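Long-range contact in glycosylation Associate Protein 1 (Streptococcus agalactiae serotype V, PDB 6OYC), which probably takes part, with its partner proteins Gap2 and Gap3, in the glycosylation and accessory Sec export of a serine-rich surface protein: residues 3-8 and 228-233. Sequence-based numbering, arbitrary orientation.
Sequences HFIPSW and DTIIVS
H3 and I5 carry all four backbone hydrogen bonds between strands 3-5 and 229-233, which run parallel with axes 14° apart. H3 N donates to T229 O (2.9 Å) and H3 O accepts from I231 N (2.8 Å); I5 N then donates to I231 O and I5 O accepts from S233 N. F4 turns its own N-H and C=O the other way, to R49 and V51. At the start of the pair, H3 NE2 reaches D228 OD2 at 3.1 Å in a nearly straight bond (173°). The oxygen lies in the imidazole plane, yet the ring meets the carboxylate from above its plane. Both ring nitrogens are engaged, ND1 with Y219, and the aspartate is held further by S225 N on OD2 and M1 N on OD1. Where strand 229-233 ends, a water bridges S7 N (2.9 Å), past the end of strand 3-5, and S233 OG (2.7 Å); S233 OG reaches it by standing anti to its backbone N (chi1 -152°). On the face bearing F4, I231 CD1 sits 4.0 Å from the centroid of the F4 ring, a CH-pi contact over one face. On the other face, I5 CD1 meets I230 CG2 at 4.0 Å. The pair is central to a parallel sheet, consistent with one Rossmann-like half of a GT-B fold: strand 48-52 flanks 3-5, strand 250-255 flanks 229-233, and helix 33-43 packs over F4 and I231.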
loop_
_atom_site.group_PDB
_atom_site.type_symbol
_atom_site.label_atom_id
_atom_site.label_comp_id
_atom_site.label_asym_id
_atom_site.label_seq_id
_atom_site.Cartn_x
_atom_site.Cartn_y
_atom_site.Cartn_z
ATOM N N HIS A 3 -12.565 3.053 -16.728
ATOM C CA HIS A 3 -12.942 2.305 -15.533
ATOM C C HIS A 3 -11.718 1.555 -15.016
ATOM O O HIS A 3 -11.204 0.654 -15.696
ATOM C CB HIS A 3 -14.080 1.340 -15.842
ATOM C CG HIS A 3 -15.199 1.964 -16.605
ATOM N ND1 HIS A 3 -16.381 2.343 -16.010
ATOM C CD2 HIS A 3 -15.310 2.296 -17.915
ATOM C CE1 HIS A 3 -17.180 2.869 -16.921
ATOM N NE2 HIS A 3 -16.551 2.859 -18.083
ATOM N N PHE A 4 -11.256 1.923 -13.817
ATOM C CA PHE A 4 -10.092 1.283 -13.214
ATOM C C PHE A 4 -10.565 0.171 -12.292
ATOM O O PHE A 4 -11.460 0.380 -11.462
ATOM C CB PHE A 4 -9.243 2.283 -12.422
ATOM C CG PHE A 4 -8.398 3.191 -13.280
ATOM C CD1 PHE A 4 -8.925 4.379 -13.795
ATOM C CD2 PHE A 4 -7.081 2.872 -13.559
ATOM C CE1 PHE A 4 -8.145 5.226 -14.578
ATOM C CE2 PHE A 4 -6.301 3.708 -14.339
ATOM C CZ PHE A 4 -6.830 4.885 -14.848
ATOM N N ILE A 5 -9.976 -1.011 -12.430
ATOM C CA ILE A 5 -10.300 -2.097 -11.513
ATOM C C ILE A 5 -9.030 -2.422 -10.732
ATOM O O ILE A 5 -8.085 -2.970 -11.313
ATOM C CB ILE A 5 -10.840 -3.328 -12.246
ATOM C CG1 ILE A 5 -12.100 -2.941 -13.047
ATOM C CG2 ILE A 5 -11.098 -4.448 -11.255
ATOM C CD1 ILE A 5 -12.790 -4.102 -13.676
ATOM N N PRO A 6 -8.969 -2.110 -9.432
ATOM C CA PRO A 6 -7.751 -2.340 -8.647
ATOM C C PRO A 6 -7.659 -3.778 -8.155
ATOM O O PRO A 6 -8.590 -4.572 -8.284
ATOM C CB PRO A 6 -7.920 -1.378 -7.458
ATOM C CG PRO A 6 -9.404 -1.387 -7.220
ATOM C CD PRO A 6 -10.053 -1.534 -8.607
ATOM N N SER A 7 -6.507 -4.091 -7.566
ATOM C CA SER A 7 -6.262 -5.359 -6.869
ATOM C C SER A 7 -5.882 -5.034 -5.433
ATOM O O SER A 7 -4.705 -5.125 -5.060
ATOM C CB SER A 7 -5.158 -6.195 -7.549
ATOM O OG SER A 7 -5.634 -6.714 -8.775
ATOM N N TRP A 8 -6.857 -4.595 -4.654
ATOM C CA TRP A 8 -6.563 -4.193 -3.283
ATOM C C TRP A 8 -7.147 -5.222 -2.338
ATOM O O TRP A 8 -7.855 -4.879 -1.383
ATOM C CB TRP A 8 -7.125 -2.805 -2.976
ATOM C CG TRP A 8 -6.560 -1.723 -3.833
ATOM C CD1 TRP A 8 -5.363 -1.732 -4.504
ATOM C CD2 TRP A 8 -7.169 -0.463 -4.111
ATOM N NE1 TRP A 8 -5.196 -0.545 -5.197
ATOM C CE2 TRP A 8 -6.285 0.253 -4.959
ATOM C CE3 TRP A 8 -8.376 0.136 -3.725
ATOM C CZ2 TRP A 8 -6.575 1.526 -5.429
ATOM C CZ3 TRP A 8 -8.655 1.410 -4.180
ATOM C CH2 TRP A 8 -7.767 2.085 -5.036
ATOM N N ASP A 228 -15.865 3.226 -24.070
ATOM C CA ASP A 228 -15.082 3.338 -22.851
ATOM C C ASP A 228 -13.903 2.373 -22.878
ATOM O O ASP A 228 -13.802 1.490 -23.739
ATOM C CB ASP A 228 -15.953 3.061 -21.625
ATOM C CG ASP A 228 -16.909 4.189 -21.329
ATOM O OD1 ASP A 228 -16.616 5.347 -21.729
ATOM O OD2 ASP A 228 -17.941 3.911 -20.677
ATOM N N THR A 229 -13.005 2.550 -21.911
ATOM C CA THR A 229 -11.855 1.677 -21.722
ATOM C C THR A 229 -11.843 1.170 -20.287
ATOM O O THR A 229 -12.053 1.939 -19.342
ATOM C CB THR A 229 -10.545 2.405 -22.043
ATOM O OG1 THR A 229 -10.501 2.702 -23.444
ATOM C CG2 THR A 229 -9.302 1.563 -21.638
ATOM N N ILE A 230 -11.625 -0.123 -20.128
ATOM C CA ILE A 230 -11.454 -0.724 -18.818
ATOM C C ILE A 230 -9.969 -0.952 -18.622
ATOM O O ILE A 230 -9.312 -1.570 -19.470
ATOM C CB ILE A 230 -12.243 -2.034 -18.693
ATOM C CG1 ILE A 230 -13.731 -1.776 -18.917
ATOM C CG2 ILE A 230 -12.036 -2.647 -17.330
ATOM C CD1 ILE A 230 -14.550 -3.015 -18.847
ATOM N N ILE A 231 -9.426 -0.426 -17.528
ATOM C CA ILE A 231 -8.035 -0.646 -17.169
ATOM C C ILE A 231 -8.024 -1.592 -15.986
ATOM O O ILE A 231 -8.550 -1.268 -14.914
ATOM C CB ILE A 231 -7.305 0.672 -16.870
ATOM C CG1 ILE A 231 -7.352 1.567 -18.129
ATOM C CG2 ILE A 231 -5.876 0.381 -16.456
ATOM C CD1 ILE A 231 -7.106 3.044 -17.917
ATOM N N VAL A 232 -7.470 -2.783 -16.199
ATOM C CA VAL A 232 -7.560 -3.881 -15.250
ATOM C C VAL A 232 -6.198 -4.104 -14.609
ATOM O O VAL A 232 -5.197 -4.343 -15.301
ATOM C CB VAL A 232 -8.052 -5.179 -15.913
ATOM C CG1 VAL A 232 -8.092 -6.322 -14.871
ATOM C CG2 VAL A 232 -9.421 -4.965 -16.551
ATOM N N SER A 233 -6.174 -4.037 -13.288
ATOM C CA SER A 233 -5.065 -4.569 -12.511
ATOM C C SER A 233 -4.954 -6.078 -12.741
ATOM O O SER A 233 -5.873 -6.827 -12.391
ATOM C CB SER A 233 -5.326 -4.259 -11.037
ATOM O OG SER A 233 -4.129 -4.140 -10.319
HETATM O O HOH W 1 -4.134 -2.464 -8.158
#